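Local coordinates for protein Cg3027-pa (Drosophila melanogaster, PDB 2VHH) that probably hydrolyses N-carbamoyl-beta-alanine to beta-alanine, ammonium and carbon dioxide, the last step of pyrimidine degradation, and assembles as a homooctamer, at residues Glu120-Lys133 / Val203-Gly215. Residues are numbered along the deposited sequence; the frame is centred on the assembly and turned at random.
Sequences EAWTMPFAFCTREK and VGDFNESTYYMEG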
ATOM      1  N   GLU C 120      34.750  16.582  21.111  1.00 28.83           N
ATOM      2  CA  GLU C 120      35.015  15.374  20.322  1.00 29.49           C
ATOM      3  C   GLU C 120      36.477  14.964  20.387  1.00 29.11           C
ATOM      4  O   GLU C 120      37.366  15.817  20.363  1.00 29.19           O
ATOM      5  CB  GLU C 120      34.595  15.554  18.862  1.00 29.23           C
ATOM      6  CG  GLU C 120      34.584  14.247  18.074  1.00 30.54           C
ATOM      7  CD  GLU C 120      34.413  14.452  16.578  1.00 31.37           C
ATOM      8  OE1 GLU C 120      34.629  15.581  16.087  1.00 35.22           O
ATOM      9  OE2 GLU C 120      34.070  13.479  15.878  1.00 33.28           O
ATOM     10  N   ALA C 121      36.706  13.651  20.460  1.00 29.04           N
ATOM     11  CA  ALA C 121      38.047  13.062  20.446  1.00 28.91           C
ATOM     12  C   ALA C 121      39.008  13.843  21.340  1.00 28.92           C
ATOM     13  O   ALA C 121      40.083  14.241  20.916  1.00 28.73           O
ATOM     14  CB  ALA C 121      38.569  12.956  19.009  1.00 28.64           C
ATOM     15  N   TRP C 122      38.598  14.036  22.589  1.00 29.32           N
ATOM     16  CA  TRP C 122      39.225  14.996  23.500  1.00 29.91           C
ATOM     17  C   TRP C 122      40.630  14.593  23.905  1.00 30.48           C
ATOM     18  O   TRP C 122      41.442  15.413  24.342  1.00 30.51           O
ATOM     19  CB  TRP C 122      38.351  15.160  24.747  1.00 29.55           C
ATOM     20  CG  TRP C 122      38.316  13.964  25.668  1.00 29.20           C
ATOM     21  CD1 TRP C 122      37.585  12.820  25.506  1.00 28.89           C
ATOM     22  CD2 TRP C 122      39.027  13.812  26.902  1.00 29.34           C
ATOM     23  NE1 TRP C 122      37.801  11.963  26.558  1.00 28.61           N
ATOM     24  CE2 TRP C 122      38.684  12.546  27.429  1.00 29.22           C
ATOM     25  CE3 TRP C 122      39.934  14.618  27.610  1.00 29.05           C
ATOM     26  CZ2 TRP C 122      39.210  12.071  28.636  1.00 28.95           C
ATOM     27  CZ3 TRP C 122      40.458  14.141  28.804  1.00 28.63           C
ATOM     28  CH2 TRP C 122      40.094  12.880  29.304  1.00 28.81           C
ATOM     29  N   THR C 123      40.892  13.310  23.711  1.00 31.18           N
ATOM     30  CA  THR C 123      42.045  12.621  24.210  1.00 31.79           C
ATOM     31  C   THR C 123      43.287  12.833  23.329  1.00 32.30           C
ATOM     32  O   THR C 123      44.416  12.533  23.744  1.00 32.57           O
ATOM     33  CB  THR C 123      41.659  11.138  24.320  1.00 31.63           C
ATOM     34  OG1 THR C 123      42.410  10.523  25.357  1.00 32.97           O
ATOM     35  CG2 THR C 123      41.837  10.382  22.996  1.00 31.81           C
ATOM     36  N   MET C 124      43.075  13.386  22.130  1.00 32.79           N
ATOM     37  CA  MET C 124      44.095  13.425  21.075  1.00 33.38           C
ATOM     38  C   MET C 124      44.120  14.750  20.305  1.00 34.00           C
ATOM     39  O   MET C 124      43.154  15.513  20.345  1.00 33.62           O
ATOM     40  CB  MET C 124      43.857  12.272  20.087  1.00 33.21           C
ATOM     41  CG  MET C 124      42.501  12.316  19.345  1.00 33.71           C
ATOM     42  SD  MET C 124      42.134  10.878  18.301  1.00 33.19           S
ATOM     43  CE  MET C 124      43.378  11.047  17.022  1.00 33.22           C
ATOM     44  N   PRO C 125      45.233  15.035  19.606  1.00 34.88           N
ATOM     45  CA  PRO C 125      45.159  16.060  18.559  1.00 35.71           C
ATOM     46  C   PRO C 125      44.264  15.568  17.425  1.00 36.47           C
ATOM     47  O   PRO C 125      44.193  14.365  17.183  1.00 36.45           O
ATOM     48  CB  PRO C 125      46.604  16.170  18.063  1.00 35.76           C
ATOM     49  CG  PRO C 125      47.258  14.857  18.459  1.00 35.45           C
ATOM     50  CD  PRO C 125      46.590  14.473  19.748  1.00 34.82           C
ATOM     51  N   PHE C 126      43.588  16.486  16.744  1.00 37.50           N
ATOM     52  CA  PHE C 126      42.640  16.116  15.701  1.00 38.66           C
ATOM     53  C   PHE C 126      43.392  15.789  14.415  1.00 39.44           C
ATOM     54  O   PHE C 126      43.355  16.549  13.446  1.00 39.70           O
ATOM     55  CB  PHE C 126      41.620  17.244  15.489  1.00 38.62           C
ATOM     56  CG  PHE C 126      40.263  16.773  15.009  1.00 38.87           C
ATOM     57  CD1 PHE C 126      39.383  16.128  15.881  1.00 38.48           C
ATOM     58  CD2 PHE C 126      39.856  16.999  13.690  1.00 38.89           C
ATOM     59  CE1 PHE C 126      38.133  15.704  15.442  1.00 38.88           C
ATOM     60  CE2 PHE C 126      38.606  16.585  13.242  1.00 38.57           C
ATOM     61  CZ  PHE C 126      37.740  15.936  14.120  1.00 38.87           C
ATOM     62  N   ALA C 127      44.066  14.642  14.414  1.00 40.03           N
ATOM     63  CA  ALA C 127      45.056  14.294  13.386  1.00 40.66           C
ATOM     64  C   ALA C 127      44.478  13.814  12.058  1.00 41.18           C
ATOM     65  O   ALA C 127      45.222  13.394  11.170  1.00 41.34           O
ATOM     66  CB  ALA C 127      46.024  13.257  13.933  1.00 40.59           C
ATOM     67  N   PHE C 128      43.158  13.891  11.917  1.00 41.83           N
ATOM     68  CA  PHE C 128      42.468  13.363  10.743  1.00 42.44           C
ATOM     69  C   PHE C 128      42.688  14.203   9.485  1.00 42.90           C
ATOM     70  O   PHE C 128      42.319  13.788   8.383  1.00 43.04           O
ATOM     71  CB  PHE C 128      40.977  13.181  11.036  1.00 42.27           C
ATOM     72  CG  PHE C 128      40.701  12.553  12.367  1.00 42.55           C
ATOM     73  CD1 PHE C 128      40.880  11.190  12.558  1.00 42.99           C
ATOM     74  CD2 PHE C 128      40.282  13.322  13.439  1.00 42.88           C
ATOM     75  CE1 PHE C 128      40.636  10.596  13.803  1.00 43.20           C
ATOM     76  CE2 PHE C 128      40.036  12.738  14.685  1.00 43.18           C
ATOM     77  CZ  PHE C 128      40.214  11.371  14.865  1.00 42.67           C
ATOM     78  N   CYS C 129      43.304  15.372   9.653  1.00 43.35           N
ATOM     79  CA  CYS C 129      43.658  16.244   8.536  1.00 43.73           C
ATOM     80  C   CYS C 129      44.875  15.731   7.765  1.00 44.03           C
ATOM     81  O   CYS C 129      45.017  15.992   6.570  1.00 44.36           O
ATOM     82  CB  CYS C 129      43.921  17.662   9.041  1.00 43.62           C
ATOM     83  SG  CYS C 129      45.291  17.765  10.205  1.00 43.05           S
ATOM     84  N   THR C 130      45.748  15.010   8.463  1.00 44.22           N
ATOM     85  CA  THR C 130      46.972  14.459   7.885  1.00 44.38           C
ATOM     86  C   THR C 130      46.685  13.246   6.992  1.00 44.45           C
ATOM     87  O   THR C 130      47.392  12.999   6.013  1.00 44.13           O
ATOM     88  CB  THR C 130      47.977  14.062   8.998  1.00 44.31           C
ATOM     89  OG1 THR C 130      47.395  13.064   9.844  1.00 44.19           O
ATOM     90  CG2 THR C 130      48.341  15.266   9.854  1.00 44.28           C
ATOM     91  N   ARG C 131      45.631  12.508   7.345  1.00 44.71           N
ATOM     92  CA  ARG C 131      45.262  11.243   6.701  1.00 44.81           C
ATOM     93  C   ARG C 131      46.285  10.122   6.922  1.00 45.01           C
ATOM     94  O   ARG C 131      46.260   9.094   6.242  1.00 44.86           O
ATOM     95  CB  ARG C 131      44.949  11.443   5.221  1.00 44.66           C
ATOM     96  CG  ARG C 131      43.502  11.750   4.952  1.00 43.87           C
ATOM     97  CD  ARG C 131      43.337  12.484   3.646  1.00 43.54           C
ATOM     98  NE  ARG C 131      44.084  11.858   2.562  1.00 43.20           N
ATOM     99  CZ  ARG C 131      45.090  12.429   1.911  1.00 42.38           C
ATOM    100  NH1 ARG C 131      45.472  13.660   2.223  1.00 41.55           N
ATOM    101  NH2 ARG C 131      45.704  11.762   0.943  1.00 42.41           N
ATOM    102  N   GLU C 132      47.172  10.333   7.890  1.00 45.23           N
ATOM    103  CA  GLU C 132      48.147   9.327   8.269  1.00 45.56           C
ATOM    104  C   GLU C 132      47.526   8.371   9.273  1.00 45.40           C
ATOM    105  O   GLU C 132      46.790   8.785  10.164  1.00 45.42           O
ATOM    106  CB  GLU C 132      49.400   9.962   8.870  1.00 45.63           C
ATOM    107  CG  GLU C 132      50.136  10.929   7.967  1.00 45.66           C
ATOM    108  CD  GLU C 132      51.162  11.776   8.710  1.00 46.15           C
ATOM    109  OE1 GLU C 132      51.907  12.506   8.026  1.00 47.76           O
ATOM    110  OE2 GLU C 132      51.229  11.729   9.963  1.00 46.58           O
ATOM    111  N   LYS C 133      47.826   7.090   9.118  1.00 45.30           N
ATOM    112  CA  LYS C 133      47.305   6.063  10.006  1.00 45.19           C
ATOM    113  C   LYS C 133      48.263   5.800  11.154  1.00 45.12           C
ATOM    114  O   LYS C 133      47.892   5.205  12.159  1.00 45.08           O
ATOM    115  CB  LYS C 133      47.051   4.767   9.234  1.00 45.13           C
ATOM    116  CG  LYS C 133      46.019   4.886   8.119  1.00 45.10           C
ATOM    117  CD  LYS C 133      44.633   5.182   8.655  1.00 44.79           C
ATOM    118  CE  LYS C 133      43.593   5.096   7.557  1.00 44.77           C
ATOM    119  NZ  LYS C 133      42.264   4.742   8.115  1.00 44.89           N
ATOM    120  N   VAL C 203      34.875  16.374   4.326  1.00 34.57           N
ATOM    121  CA  VAL C 203      35.003  17.725   3.785  1.00 35.39           C
ATOM    122  C   VAL C 203      36.286  18.434   4.245  1.00 36.02           C
ATOM    123  O   VAL C 203      36.590  18.501   5.450  1.00 36.07           O
ATOM    124  CB  VAL C 203      33.717  18.564   4.052  1.00 35.25           C
ATOM    125  CG1 VAL C 203      33.154  18.264   5.422  1.00 35.06           C
ATOM    126  CG2 VAL C 203      33.971  20.067   3.868  1.00 35.61           C
ATOM    127  N   GLY C 204      37.026  18.946   3.263  1.00 36.47           N
ATOM    128  CA  GLY C 204      38.251  19.691   3.510  1.00 37.31           C
ATOM    129  C   GLY C 204      39.263  18.900   4.318  1.00 37.95           C
ATOM    130  O   GLY C 204      39.701  17.818   3.909  1.00 37.81           O
ATOM    131  N   ASP C 205      39.630  19.448   5.473  1.00 38.59           N
ATOM    132  CA  ASP C 205      40.619  18.821   6.350  1.00 39.29           C
ATOM    133  C   ASP C 205      40.004  17.691   7.189  1.00 39.52           C
ATOM    134  O   ASP C 205      40.712  16.926   7.854  1.00 39.29           O
ATOM    135  CB  ASP C 205      41.256  19.874   7.263  1.00 39.37           C
ATOM    136  CG  ASP C 205      41.939  20.990   6.489  1.00 39.93           C
ATOM    137  OD1 ASP C 205      42.901  20.698   5.753  1.00 40.80           O
ATOM    138  OD2 ASP C 205      41.529  22.164   6.630  1.00 40.81           O
ATOM    139  N   PHE C 206      38.679  17.589   7.142  1.00 39.94           N
ATOM    140  CA  PHE C 206      37.952  16.635   7.965  1.00 40.26           C
ATOM    141  C   PHE C 206      37.775  15.315   7.223  1.00 40.38           C
ATOM    142  O   PHE C 206      36.670  14.934   6.825  1.00 40.56           O
ATOM    143  CB  PHE C 206      36.629  17.248   8.423  1.00 40.14           C
ATOM    144  CG  PHE C 206      36.815  18.443   9.304  1.00 40.73           C
ATOM    145  CD1 PHE C 206      37.319  19.637   8.786  1.00 41.27           C
ATOM    146  CD2 PHE C 206      36.525  18.374  10.655  1.00 40.81           C
ATOM    147  CE1 PHE C 206      37.516  20.737   9.597  1.00 41.01           C
ATOM    148  CE2 PHE C 206      36.719  19.466  11.466  1.00 40.62           C
ATOM    149  CZ  PHE C 206      37.215  20.654  10.937  1.00 40.76           C
ATOM    150  N   ASN C 207      38.897  14.626   7.039  1.00 40.39           N
ATOM    151  CA  ASN C 207      38.922  13.340   6.358  1.00 40.32           C
ATOM    152  C   ASN C 207      38.643  12.225   7.353  1.00 40.43           C
ATOM    153  O   ASN C 207      39.471  11.332   7.567  1.00 40.45           O
ATOM    154  CB  ASN C 207      40.266  13.133   5.675  1.00 40.11           C
ATOM    155  CG  ASN C 207      40.706  14.340   4.883  1.00 39.54           C
ATOM    156  OD1 ASN C 207      40.175  14.626   3.814  1.00 38.73           O
ATOM    157  ND2 ASN C 207      41.693  15.053   5.404  1.00 40.18           N
ATOM    158  N   GLU C 208      37.468  12.299   7.972  1.00 40.26           N
ATOM    159  CA  GLU C 208      37.071  11.348   8.990  1.00 40.16           C
ATOM    160  C   GLU C 208      36.650  10.031   8.365  1.00 39.87           C
ATOM    161  O   GLU C 208      36.790   8.970   8.983  1.00 39.99           O
ATOM    162  CB  GLU C 208      35.926  11.918   9.813  1.00 40.17           C
ATOM    163  CG  GLU C 208      36.306  13.120  10.647  1.00 40.87           C
ATOM    164  CD  GLU C 208      35.307  13.401  11.744  1.00 42.15           C
ATOM    165  OE1 GLU C 208      35.101  14.589  12.072  1.00 43.44           O
ATOM    166  OE2 GLU C 208      34.711  12.435  12.278  1.00 42.12           O
ATOM    167  N   SER C 209      36.134  10.099   7.138  1.00 39.34           N
ATOM    168  CA  SER C 209      35.676   8.904   6.438  1.00 38.89           C
ATOM    169  C   SER C 209      36.843   7.984   6.164  1.00 38.51           C
ATOM    170  O   SER C 209      36.664   6.784   5.975  1.00 38.69           O
ATOM    171  CB  SER C 209      34.932   9.253   5.145  1.00 38.83           C
ATOM    172  OG  SER C 209      35.766   9.949   4.247  1.00 38.70           O
ATOM    173  N   THR C 210      38.039   8.567   6.161  1.00 38.01           N
ATOM    174  CA  THR C 210      39.277   7.831   5.984  1.00 37.50           C
ATOM    175  C   THR C 210      39.508   6.894   7.168  1.00 37.09           C
ATOM    176  O   THR C 210      40.019   5.786   6.991  1.00 37.17           O
ATOM    177  CB  THR C 210      40.469   8.798   5.819  1.00 37.54           C
ATOM    178  OG1 THR C 210      40.114   9.838   4.896  1.00 37.74           O
ATOM    179  CG2 THR C 210      41.711   8.079   5.321  1.00 37.10           C
ATOM    180  N   TYR C 211      39.089   7.317   8.358  1.00 36.47           N
ATOM    181  CA  TYR C 211      39.400   6.581   9.578  1.00 36.09           C
ATOM    182  C   TYR C 211      38.308   5.623  10.072  1.00 36.09           C
ATOM    183  O   TYR C 211      38.628   4.535  10.564  1.00 36.04           O
ATOM    184  CB  TYR C 211      39.827   7.546  10.676  1.00 35.63           C
ATOM    185  CG  TYR C 211      41.109   8.283  10.367  1.00 35.24           C
ATOM    186  CD1 TYR C 211      41.112   9.391   9.516  1.00 34.61           C
ATOM    187  CD2 TYR C 211      42.319   7.887  10.940  1.00 34.76           C
ATOM    188  CE1 TYR C 211      42.280  10.075   9.237  1.00 33.91           C
ATOM    189  CE2 TYR C 211      43.494   8.575  10.667  1.00 34.34           C
ATOM    190  CZ  TYR C 211      43.463   9.665   9.814  1.00 34.11           C
ATOM    191  OH  TYR C 211      44.622  10.345   9.535  1.00 34.53           O
ATOM    192  N   TYR C 212      37.040   6.015   9.931  1.00 36.06           N
ATOM    193  CA  TYR C 212      35.913   5.192  10.398  1.00 36.02           C
ATOM    194  C   TYR C 212      34.638   5.306   9.561  1.00 36.07           C
ATOM    195  O   TYR C 212      34.436   6.277   8.838  1.00 36.24           O
ATOM    196  CB  TYR C 212      35.598   5.476  11.871  1.00 35.82           C
ATOM    197  CG  TYR C 212      35.725   6.925  12.273  1.00 35.64           C
ATOM    198  CD1 TYR C 212      36.916   7.413  12.796  1.00 35.22           C
ATOM    199  CD2 TYR C 212      34.656   7.804  12.137  1.00 35.25           C
ATOM    200  CE1 TYR C 212      37.043   8.733  13.159  1.00 35.27           C
ATOM    201  CE2 TYR C 212      34.773   9.128  12.504  1.00 35.25           C
ATOM    202  CZ  TYR C 212      35.970   9.584  13.017  1.00 35.35           C
ATOM    203  OH  TYR C 212      36.104  10.894  13.389  1.00 35.19           O
ATOM    204  N   MET C 213      33.787   4.292   9.681  1.00 36.08           N
ATOM    205  CA  MET C 213      32.534   4.186   8.946  1.00 35.97           C
ATOM    206  C   MET C 213      31.396   4.820   9.738  1.00 36.00           C
ATOM    207  O   MET C 213      31.603   5.271  10.862  1.00 36.23           O
ATOM    208  CB  MET C 213      32.219   2.708   8.692  1.00 35.99           C
ATOM    209  CG  MET C 213      33.185   1.997   7.764  1.00 35.79           C
ATOM    210  SD  MET C 213      33.016   2.473   6.029  1.00 35.80           S
ATOM    211  CE  MET C 213      31.683   1.424   5.454  1.00 35.28           C
ATOM    212  N   GLU C 214      30.196   4.851   9.161  1.00 35.87           N
ATOM    213  CA  GLU C 214      29.025   5.392   9.860  1.00 35.75           C
ATOM    214  C   GLU C 214      28.539   4.469  10.967  1.00 35.24           C
ATOM    215  O   GLU C 214      28.657   3.247  10.877  1.00 35.31           O
ATOM    216  CB  GLU C 214      27.885   5.799   8.908  1.00 35.91           C
ATOM    217  CG  GLU C 214      28.032   5.361   7.454  1.00 37.57           C
ATOM    218  CD  GLU C 214      29.310   5.871   6.796  1.00 38.72           C
ATOM    219  OE1 GLU C 214      29.555   7.105   6.772  1.00 38.61           O
ATOM    220  OE2 GLU C 214      30.069   5.008   6.314  1.00 39.01           O
ATOM    221  N   GLY C 215      27.996   5.079  12.016  1.00 34.95           N
ATOM    222  CA  GLY C 215      27.592   4.374  13.215  1.00 33.76           C
ATOM    223  C   GLY C 215      26.415   3.445  13.026  1.00 32.99           C
ATOM    224  O   GLY C 215      25.511   3.709  12.228  1.00 32.93           O
TER
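The phenol OH of Y211 donates to the backbone O of E132 at 2.7 Å. It comes in above the carbonyl plane, not along a lone pair. This bond holds the outer end of a ring that has neighbours on both faces. On one side F128 points its edge at the ring, with CD1 over the centre and 3.5 Å from CD1 of Y211; the planes meet at 82°. On the other side lies NZ of K133, 4.7 Å from the ring centroid, an off-centre cation-pi contact. The K133 chain bends at chi2 (-66°), which brings NZ back to the backbone O of T210 for a 2.7 Å hydrogen bond. F128 in turn receives the edge of Y212 on its own face in an offset T-shaped contact. F128, Y211 and Y212 thus form a buried aromatic cluster between segments 120-133 and 203-215 of the carbon-nitrogen hydrolase fold. The segment 120-133 follows strand 115-118 and starts at E120. E120 is salt-bridged to K197 and touches C234, consistent with the Glu-Lys-Cys triad of this family. E208 reaches the same lysine from segment 203-215, and its OE2 lies 3.8 Å from OE2 of E120. With CG anti to the N (chi1 -151°), the end of the F126 ring swings toward segment 203-215, where CZ meets OE1 of E208 edge-on at 3.6 Å. The ring also touches F206 obliquely. Further along, ND2 of N207 donates in its amide plane to a lone pair of F128 O at 3.3 Å. R131 lays its CG and CD against N207. OD1 of N207 takes a hydrogen bond from R131 of the second subunit, and NH2 of R131 of this chain hydrogen-bonds to the O of T300 of the second subunit.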